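PDB 3ZED: Rna-directed RNA polymerase from Infectious pancreatic necrosis virus, which probably copies the viral RNA genome as an RNA-dependent RNA polymerase, occurring both free and covalently attached to the genomic RNA. Local coordinates for residues D139-L147 / N623-A631; Q149-Y159 / I584-E594. All blocks are in the same frame, centred on the assembly; numbering follows the deposited sequence.

Both contacts lean on helix 143-156, contact 1 at its first turn and the F140-G143 turn before it, contact 2 from its later turns into strand 157-160. Their centres lie about 16 Å apart on the same side of the chain's centre. The partners are helix 625-645 for contact 1 and the end of helix 580-588 for contact 2. In chain order the segments run 139-147, 149-159, 584-594, 623-631, so contact 2 is nested inside the loop closed by contact 1. Residues 139-159 belong to the palm part of the sequence, both partners to the thumb part. Helix 143-156 and the strand after it are thereby held at two points against the thumb part of the polymerase.

Contact 1 (D139-L147 / N623-A631); sequences DFPTGPETL and NNPLLETAA
Two helix starts meet here, the F140-G143 turn and first turn of helix 143-156 packing on the N-terminal turn of helix 625-645, toward the periphery of the polymerase. The F140 ring lies across P625, whose CB sits over the centre of one ring face in a CH-pi contact, 3.6 Å from the centroid. With CG beside the backbone N (chi1 -65°), the ring reaches along the helix start: F140 CD2 is 3.9 Å from L626 CD1, which lies at the ring edge, and CZ comes near the T629 hydroxyl. The other branch of L626, CD2, packs 3.3 Å from G143 O and also meets L147 CB. N624 is the N-cap of helix 625-645. N624 OD1 accepts from L627 N at 3.1 Å, with the donor above the carbonyl plane, while N624 ND2 donates to T146 OG1 at 3.1 Å, the hydroxyl lying near the amide plane. One side chain thus caps its own helix and ties it to the neighbouring one. A water extends the polar link, donating to N624 OD1, accepting from L626 N at 3.1 Å and hydrogen-bonded to T142 OG1. Beyond these residues, P552 packs on P625, and L147 turns to helix 125-137.

Contact 2 (Q149-Y159 / I584-E594); sequences QVREAIATLQY and IASAAYPKGLE
Apolar packing joins the two helices: I584 and A588 pack on Q149, V150, A153 and I154, the local axes 8.7 Å apart and crossing at -66°. A588 CB touches both A153 CB and I154 CG1, 3.6 Å from each. I584 divides its branches, CG2 lying against the Q149 carbonyl and I584 CD1 reaching V150 CG2 at 3.8 Å, while L157 CD1 touches A585 CB just past the helix end. The aromatic contacts centre on Y589, the first non-helical residue after helix 580-588. Q158 CA stands over one face of its ring, offset toward the rim, as a CH-pi contact, and A153 O lies at its edge; Y159 CB meets Y589 CB. Among polar contacts, Y589 OH donates to I154 O at 2.7 Å, on a lone pair in the carbonyl plane, and also receives a hydrogen bond from a water that donates to Q158 OE1 as well. Q158 NE2 turns instead to Y159 O and to G121 O. Y159, with CG anti to its N (chi1 178°), extends past K591, whose CG is 3.7 Å from Y159 CE1, and Y159 OH donates to the syn lone pair of E594 OE2 at 2.7 Å, although E594 is poorly ordered. Helix 143-156 and strand 157-160, which pairs antiparallel with strand 299-310, thus meet the end of helix 580-588 at a palm-thumb junction of the birnavirus polymerase.

Contact 1 (D139-L147 / N623-A631)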
loop_
_atom_site.group_PDB
_atom_site.type_symbol
_atom_site.label_atom_id
_atom_site.label_comp_id
_atom_site.label_asym_id
_atom_site.label_seq_id
_atom_site.Cartn_x
_atom_site.Cartn_y
_atom_site.Cartn_z
ATOM N N ASP B 139 19.399 -26.293 27.835
ATOM C CA ASP B 139 19.550 -25.096 28.652
ATOM C C ASP B 139 19.971 -23.919 27.744
ATOM O O ASP B 139 21.115 -23.463 27.757
ATOM C CB ASP B 139 20.530 -25.290 29.841
ATOM C CG ASP B 139 20.679 -24.077 30.767
ATOM O OD1 ASP B 139 19.819 -23.135 30.687
ATOM O OD2 ASP B 139 21.662 -24.045 31.553
ATOM N N PHE B 140 19.026 -23.454 26.962
ATOM C CA PHE B 140 19.145 -22.256 26.143
ATOM C C PHE B 140 18.797 -21.051 27.027
ATOM O O PHE B 140 17.679 -21.022 27.541
ATOM C CB PHE B 140 18.201 -22.319 24.921
ATOM C CG PHE B 140 18.463 -23.397 23.893
ATOM C CD1 PHE B 140 19.751 -23.624 23.408
ATOM C CD2 PHE B 140 17.413 -24.123 23.339
ATOM C CE1 PHE B 140 19.982 -24.565 22.405
ATOM C CE2 PHE B 140 17.649 -25.074 22.341
ATOM C CZ PHE B 140 18.934 -25.280 21.874
ATOM N N PRO B 141 19.708 -20.062 27.230
ATOM C CA PRO B 141 19.374 -18.909 28.117
ATOM C C PRO B 141 18.090 -18.133 27.730
ATOM O O PRO B 141 17.392 -17.661 28.625
ATOM C CB PRO B 141 20.615 -18.000 28.020
ATOM C CG PRO B 141 21.745 -18.938 27.619
ATOM C CD PRO B 141 21.111 -20.001 26.754
ATOM N N THR B 142 17.761 -18.033 26.430
ATOM C CA THR B 142 16.549 -17.338 25.952
ATOM C C THR B 142 15.360 -18.300 25.737
ATOM O O THR B 142 14.254 -17.834 25.426
ATOM C CB THR B 142 16.833 -16.562 24.650
ATOM O OG1 THR B 142 17.308 -17.473 23.657
ATOM C CG2 THR B 142 17.822 -15.417 24.844
ATOM N N GLY B 143 15.601 -19.614 25.887
ATOM C CA GLY B 143 14.584 -20.651 25.748
ATOM C C GLY B 143 13.316 -20.405 26.562
ATOM O O GLY B 143 12.215 -20.399 25.994
ATOM N N PRO B 144 13.409 -20.164 27.901
ATOM C CA PRO B 144 12.169 -19.974 28.693
ATOM C C PRO B 144 11.329 -18.777 28.228
ATOM O O PRO B 144 10.106 -18.892 28.146
ATOM C CB PRO B 144 12.690 -19.797 30.130
ATOM C CG PRO B 144 14.021 -20.518 30.135
ATOM C CD PRO B 144 14.604 -20.199 28.779
ATOM N N GLU B 145 11.986 -17.657 27.877
ATOM C CA GLU B 145 11.305 -16.466 27.382
ATOM C C GLU B 145 10.647 -16.731 26.026
ATOM O O GLU B 145 9.574 -16.199 25.790
ATOM C CB GLU B 145 12.268 -15.276 27.295
ATOM C CG GLU B 145 11.590 -13.916 27.171
ATOM C CD GLU B 145 10.560 -13.512 28.220
ATOM O OE1 GLU B 145 10.688 -13.909 29.405
ATOM O OE2 GLU B 145 9.627 -12.761 27.849
ATOM N N THR B 146 11.253 -17.568 25.162
ATOM C CA THR B 146 10.672 -17.888 23.858
ATOM C C THR B 146 9.401 -18.724 24.057
ATOM O O THR B 146 8.380 -18.430 23.441
ATOM C CB THR B 146 11.696 -18.612 22.959
ATOM O OG1 THR B 146 12.830 -17.768 22.758
ATOM C CG2 THR B 146 11.112 -19.019 21.615
ATOM N N LEU B 147 9.465 -19.763 24.909
ATOM C CA LEU B 147 8.302 -20.598 25.199
ATOM C C LEU B 147 7.145 -19.752 25.770
ATOM O O LEU B 147 6.016 -19.851 25.280
ATOM C CB LEU B 147 8.660 -21.750 26.177
ATOM C CG LEU B 147 7.486 -22.704 26.551
ATOM C CD1 LEU B 147 6.880 -23.356 25.312
ATOM C CD2 LEU B 147 7.924 -23.781 27.591
ATOM N N ASN B 623 17.925 -17.695 14.319
ATOM C CA ASN B 623 18.730 -17.063 15.352
ATOM C C ASN B 623 18.097 -17.196 16.744
ATOM O O ASN B 623 18.640 -16.645 17.695
ATOM C CB ASN B 623 19.012 -15.584 15.008
ATOM C CG ASN B 623 20.277 -15.073 15.655
ATOM O OD1 ASN B 623 21.272 -15.779 15.759
ATOM N ND2 ASN B 623 20.243 -13.866 16.178
ATOM N N ASN B 624 16.980 -17.927 16.876
ATOM C CA ASN B 624 16.333 -18.183 18.171
ATOM C C ASN B 624 16.571 -19.674 18.460
ATOM O O ASN B 624 15.982 -20.505 17.759
ATOM C CB ASN B 624 14.857 -17.808 18.138
ATOM C CG ASN B 624 14.172 -17.955 19.467
ATOM O OD1 ASN B 624 14.149 -19.020 20.087
ATOM N ND2 ASN B 624 13.545 -16.896 19.909
ATOM N N PRO B 625 17.452 -20.060 19.424
ATOM C CA PRO B 625 17.815 -21.471 19.539
ATOM C C PRO B 625 16.660 -22.403 19.863
ATOM O O PRO B 625 16.590 -23.470 19.257
ATOM C CB PRO B 625 18.926 -21.497 20.600
ATOM C CG PRO B 625 18.777 -20.202 21.340
ATOM C CD PRO B 625 18.294 -19.223 20.305
ATOM N N LEU B 626 15.757 -22.022 20.755
ATOM C CA LEU B 626 14.622 -22.895 21.031
ATOM C C LEU B 626 13.702 -23.005 19.814
ATOM O O LEU B 626 13.306 -24.106 19.435
ATOM C CB LEU B 626 13.828 -22.431 22.258
ATOM C CG LEU B 626 12.849 -23.475 22.844
ATOM C CD1 LEU B 626 13.593 -24.618 23.521
ATOM C CD2 LEU B 626 11.834 -22.817 23.784
ATOM N N LEU B 627 13.377 -21.878 19.204
ATOM C CA LEU B 627 12.487 -21.839 18.054
ATOM C C LEU B 627 13.071 -22.618 16.871
ATOM O O LEU B 627 12.337 -23.379 16.243
ATOM C CB LEU B 627 12.152 -20.378 17.647
ATOM C CG LEU B 627 11.196 -20.174 16.460
ATOM C CD1 LEU B 627 9.839 -20.851 16.708
ATOM C CD2 LEU B 627 11.006 -18.689 16.171
ATOM N N GLU B 628 14.379 -22.429 16.596
ATOM C CA GLU B 628 15.089 -23.085 15.515
ATOM C C GLU B 628 15.177 -24.609 15.767
ATOM O O GLU B 628 14.966 -25.360 14.833
ATOM C CB GLU B 628 16.493 -22.449 15.326
ATOM C CG GLU B 628 17.459 -23.211 14.424
ATOM C CD GLU B 628 16.996 -23.567 13.022
ATOM O OE1 GLU B 628 16.137 -22.852 12.461
ATOM O OE2 GLU B 628 17.559 -24.524 12.454
ATOM N N THR B 629 15.445 -25.058 17.010
ATOM C CA THR B 629 15.516 -26.490 17.315
ATOM C C THR B 629 14.148 -27.151 17.061
ATOM O O THR B 629 14.103 -28.172 16.364
ATOM C CB THR B 629 16.010 -26.738 18.752
ATOM O OG1 THR B 629 17.127 -25.881 19.022
ATOM C CG2 THR B 629 16.412 -28.186 18.985
ATOM N N ALA B 630 13.037 -26.527 17.575
ATOM C CA ALA B 630 11.665 -27.016 17.396
ATOM C C ALA B 630 11.203 -26.944 15.924
ATOM O O ALA B 630 10.684 -27.946 15.432
ATOM C CB ALA B 630 10.706 -26.248 18.276
ATOM N N ALA B 631 11.401 -25.788 15.223
ATOM C CA ALA B 631 10.998 -25.630 13.816
ATOM C C ALA B 631 11.785 -26.570 12.879
ATOM O O ALA B 631 11.173 -27.137 11.972
ATOM C CB ALA B 631 11.148 -24.186 13.356
HETATM O O HOH W 1 15.469 -19.542 22.566
#

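Contact 2 (Q149-Y159 / I584-E594)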
loop_
_atom_site.group_PDB
_atom_site.type_symbol
_atom_site.label_atom_id
_atom_site.label_comp_id
_atom_site.label_asym_id
_atom_site.label_seq_id
_atom_site.Cartn_x
_atom_site.Cartn_y
_atom_site.Cartn_z
ATOM N N GLN B 149 6.565 -16.542 25.532
ATOM C CA GLN B 149 6.073 -15.605 24.519
ATOM C C GLN B 149 5.147 -16.283 23.516
ATOM O O GLN B 149 4.070 -15.741 23.237
ATOM C CB GLN B 149 7.230 -14.906 23.823
ATOM C CG GLN B 149 7.825 -13.817 24.707
ATOM C CD GLN B 149 9.107 -13.241 24.166
ATOM O OE1 GLN B 149 9.694 -13.734 23.188
ATOM N NE2 GLN B 149 9.592 -12.203 24.828
ATOM N N VAL B 150 5.533 -17.477 23.018
ATOM C CA VAL B 150 4.711 -18.231 22.073
ATOM C C VAL B 150 3.380 -18.653 22.759
ATOM O O VAL B 150 2.314 -18.467 22.166
ATOM C CB VAL B 150 5.454 -19.442 21.475
ATOM C CG1 VAL B 150 4.510 -20.299 20.626
ATOM C CG2 VAL B 150 6.639 -18.984 20.634
ATOM N N ARG B 151 3.451 -19.162 24.005
ATOM C CA ARG B 151 2.258 -19.578 24.743
ATOM C C ARG B 151 1.323 -18.396 25.013
ATOM O O ARG B 151 0.114 -18.556 24.868
ATOM C CB ARG B 151 2.608 -20.280 26.057
ATOM C CG ARG B 151 1.491 -21.205 26.513
ATOM C CD ARG B 151 1.861 -22.022 27.723
ATOM N NE ARG B 151 1.602 -21.258 28.938
ATOM C CZ ARG B 151 0.565 -21.443 29.736
ATOM N NH1 ARG B 151 -0.310 -22.409 29.486
ATOM N NH2 ARG B 151 0.404 -20.683 30.805
ATOM N N GLU B 152 1.881 -17.233 25.435
ATOM C CA GLU B 152 1.123 -16.003 25.688
ATOM C C GLU B 152 0.469 -15.491 24.380
ATOM O O GLU B 152 -0.684 -15.083 24.416
ATOM C CB GLU B 152 2.017 -14.922 26.330
ATOM C CG GLU B 152 1.360 -13.555 26.522
ATOM C CD GLU B 152 0.364 -13.298 27.649
ATOM O OE1 GLU B 152 -0.170 -14.274 28.229
ATOM O OE2 GLU B 152 0.064 -12.106 27.898
ATOM N N ALA B 153 1.182 -15.578 23.230
ATOM C CA ALA B 153 0.612 -15.170 21.930
ATOM C C ALA B 153 -0.585 -16.079 21.550
ATOM O O ALA B 153 -1.619 -15.571 21.136
ATOM C CB ALA B 153 1.673 -15.195 20.837
ATOM N N ILE B 154 -0.462 -17.411 21.771
ATOM C CA ILE B 154 -1.539 -18.368 21.500
ATOM C C ILE B 154 -2.741 -18.063 22.424
ATOM O O ILE B 154 -3.887 -18.098 21.962
ATOM C CB ILE B 154 -1.028 -19.838 21.657
ATOM C CG1 ILE B 154 -0.065 -20.223 20.492
ATOM C CG2 ILE B 154 -2.206 -20.832 21.765
ATOM C CD1 ILE B 154 0.726 -21.492 20.668
ATOM N N ALA B 155 -2.468 -17.724 23.705
ATOM C CA ALA B 155 -3.494 -17.428 24.703
ATOM C C ALA B 155 -4.172 -16.056 24.536
ATOM O O ALA B 155 -5.321 -15.935 24.934
ATOM C CB ALA B 155 -2.904 -17.524 26.103
ATOM N N THR B 156 -3.495 -15.040 23.957
ATOM C CA THR B 156 -4.059 -13.680 23.889
ATOM C C THR B 156 -4.349 -13.168 22.485
ATOM O O THR B 156 -5.102 -12.199 22.353
ATOM C CB THR B 156 -3.140 -12.694 24.607
ATOM O OG1 THR B 156 -1.882 -12.676 23.930
ATOM C CG2 THR B 156 -2.968 -13.041 26.090
ATOM N N LEU B 157 -3.770 -13.790 21.449
ATOM C CA LEU B 157 -3.997 -13.388 20.067
ATOM C C LEU B 157 -4.955 -14.347 19.351
ATOM O O LEU B 157 -5.266 -15.425 19.844
ATOM C CB LEU B 157 -2.666 -13.269 19.257
ATOM C CG LEU B 157 -1.546 -12.374 19.806
ATOM C CD1 LEU B 157 -0.347 -12.397 18.898
ATOM C CD2 LEU B 157 -2.016 -10.922 20.038
ATOM N N GLN B 158 -5.423 -13.932 18.177
ATOM C CA GLN B 158 -6.254 -14.730 17.309
ATOM C C GLN B 158 -6.076 -14.274 15.872
ATOM O O GLN B 158 -6.329 -13.110 15.562
ATOM C CB GLN B 158 -7.741 -14.662 17.720
ATOM C CG GLN B 158 -8.666 -15.507 16.830
ATOM C CD GLN B 158 -8.306 -16.971 16.869
ATOM O OE1 GLN B 158 -8.408 -17.618 17.910
ATOM N NE2 GLN B 158 -7.835 -17.511 15.749
ATOM N N TYR B 159 -5.643 -15.185 14.995
ATOM C CA TYR B 159 -5.606 -14.862 13.579
ATOM C C TYR B 159 -7.015 -15.053 13.034
ATOM O O TYR B 159 -7.679 -16.048 13.360
ATOM C CB TYR B 159 -4.573 -15.681 12.784
ATOM C CG TYR B 159 -4.602 -15.332 11.310
ATOM C CD1 TYR B 159 -4.008 -14.166 10.838
ATOM C CD2 TYR B 159 -5.326 -16.107 10.405
ATOM C CE1 TYR B 159 -4.094 -13.799 9.495
ATOM C CE2 TYR B 159 -5.440 -15.736 9.063
ATOM C CZ TYR B 159 -4.808 -14.590 8.609
ATOM O OH TYR B 159 -4.870 -14.246 7.277
ATOM N N ILE B 584 7.171 -14.106 16.793
ATOM C CA ILE B 584 6.390 -14.873 17.774
ATOM C C ILE B 584 4.911 -14.957 17.347
ATOM O O ILE B 584 4.369 -16.059 17.337
ATOM C CB ILE B 584 6.567 -14.290 19.195
ATOM C CG1 ILE B 584 8.041 -14.374 19.678
ATOM C CG2 ILE B 584 5.597 -14.887 20.235
ATOM C CD1 ILE B 584 8.673 -15.795 19.950
ATOM N N ALA B 585 4.290 -13.836 16.947
ATOM C CA ALA B 585 2.881 -13.838 16.522
ATOM C C ALA B 585 2.664 -14.788 15.340
ATOM O O ALA B 585 1.705 -15.556 15.337
ATOM C CB ALA B 585 2.432 -12.423 16.155
ATOM N N SER B 586 3.580 -14.758 14.376
ATOM C CA SER B 586 3.540 -15.598 13.170
ATOM C C SER B 586 3.779 -17.096 13.508
ATOM O O SER B 586 3.110 -17.962 12.929
ATOM C CB SER B 586 4.542 -15.094 12.142
ATOM O OG SER B 586 4.352 -15.769 10.914
ATOM N N ALA B 587 4.654 -17.392 14.493
ATOM C CA ALA B 587 4.891 -18.759 14.978
ATOM C C ALA B 587 3.667 -19.290 15.717
ATOM O O ALA B 587 3.326 -20.463 15.559
ATOM C CB ALA B 587 6.108 -18.801 15.905
ATOM N N ALA B 588 3.008 -18.438 16.525
ATOM C CA ALA B 588 1.820 -18.807 17.303
ATOM C C ALA B 588 0.590 -19.009 16.392
ATOM O O ALA B 588 -0.129 -19.998 16.550
ATOM C CB ALA B 588 1.526 -17.742 18.355
ATOM N N TYR B 589 0.355 -18.072 15.453
ATOM C CA TYR B 589 -0.779 -18.107 14.542
ATOM C C TYR B 589 -0.335 -18.039 13.081
ATOM O O TYR B 589 -0.418 -16.972 12.473
ATOM C CB TYR B 589 -1.762 -16.972 14.855
ATOM C CG TYR B 589 -2.613 -17.289 16.061
ATOM C CD1 TYR B 589 -3.766 -18.054 15.942
ATOM C CD2 TYR B 589 -2.239 -16.862 17.334
ATOM C CE1 TYR B 589 -4.532 -18.384 17.060
ATOM C CE2 TYR B 589 -2.987 -17.196 18.453
ATOM C CZ TYR B 589 -4.131 -17.961 18.314
ATOM O OH TYR B 589 -4.861 -18.298 19.430
ATOM N N PRO B 590 0.104 -19.175 12.486
ATOM C CA PRO B 590 0.513 -19.133 11.065
ATOM C C PRO B 590 -0.673 -18.899 10.147
ATOM O O PRO B 590 -1.789 -19.333 10.458
ATOM C CB PRO B 590 1.130 -20.518 10.815
ATOM C CG PRO B 590 0.581 -21.404 11.893
ATOM C CD PRO B 590 0.260 -20.530 13.071
ATOM N N LYS B 591 -0.452 -18.161 9.043
ATOM C CA LYS B 591 -1.479 -18.003 8.009
ATOM C C LYS B 591 -1.433 -19.296 7.217
ATOM O O LYS B 591 -0.328 -19.813 6.964
ATOM C CB LYS B 591 -1.224 -16.789 7.089
ATOM C CG LYS B 591 -1.288 -15.435 7.755
ATOM C CD LYS B 591 -1.144 -14.320 6.741
ATOM C CE LYS B 591 -1.100 -12.965 7.417
ATOM N NZ LYS B 591 -1.268 -11.841 6.454
ATOM N N GLY B 592 -2.592 -19.833 6.861
ATOM C CA GLY B 592 -2.653 -21.037 6.043
ATOM C C GLY B 592 -2.612 -20.683 4.568
ATOM O O GLY B 592 -2.309 -19.539 4.206
ATOM N N LEU B 593 -2.935 -21.658 3.702
ATOM C CA LEU B 593 -3.056 -21.404 2.262
ATOM C C LEU B 593 -4.352 -20.635 2.024
ATOM O O LEU B 593 -5.431 -21.213 2.194
ATOM C CB LEU B 593 -3.064 -22.724 1.454
ATOM C CG LEU B 593 -1.744 -23.394 1.141
ATOM C CD1 LEU B 593 -1.985 -24.701 0.441
ATOM C CD2 LEU B 593 -0.871 -22.511 0.262
ATOM N N GLU B 594 -4.263 -19.334 1.707
ATOM C CA GLU B 594 -5.459 -18.514 1.465
ATOM C C GLU B 594 -5.621 -18.276 -0.052
ATOM O O GLU B 594 -5.644 -17.141 -0.545
ATOM C CB GLU B 594 -5.414 -17.212 2.273
ATOM C CG GLU B 594 -5.654 -17.441 3.761
ATOM C CD GLU B 594 -5.343 -16.282 4.691
ATOM O OE1 GLU B 594 -5.348 -15.118 4.227
ATOM O OE2 GLU B 594 -5.116 -16.541 5.896
HETATM O O HOH W 2 -7.545 -19.919 19.477
#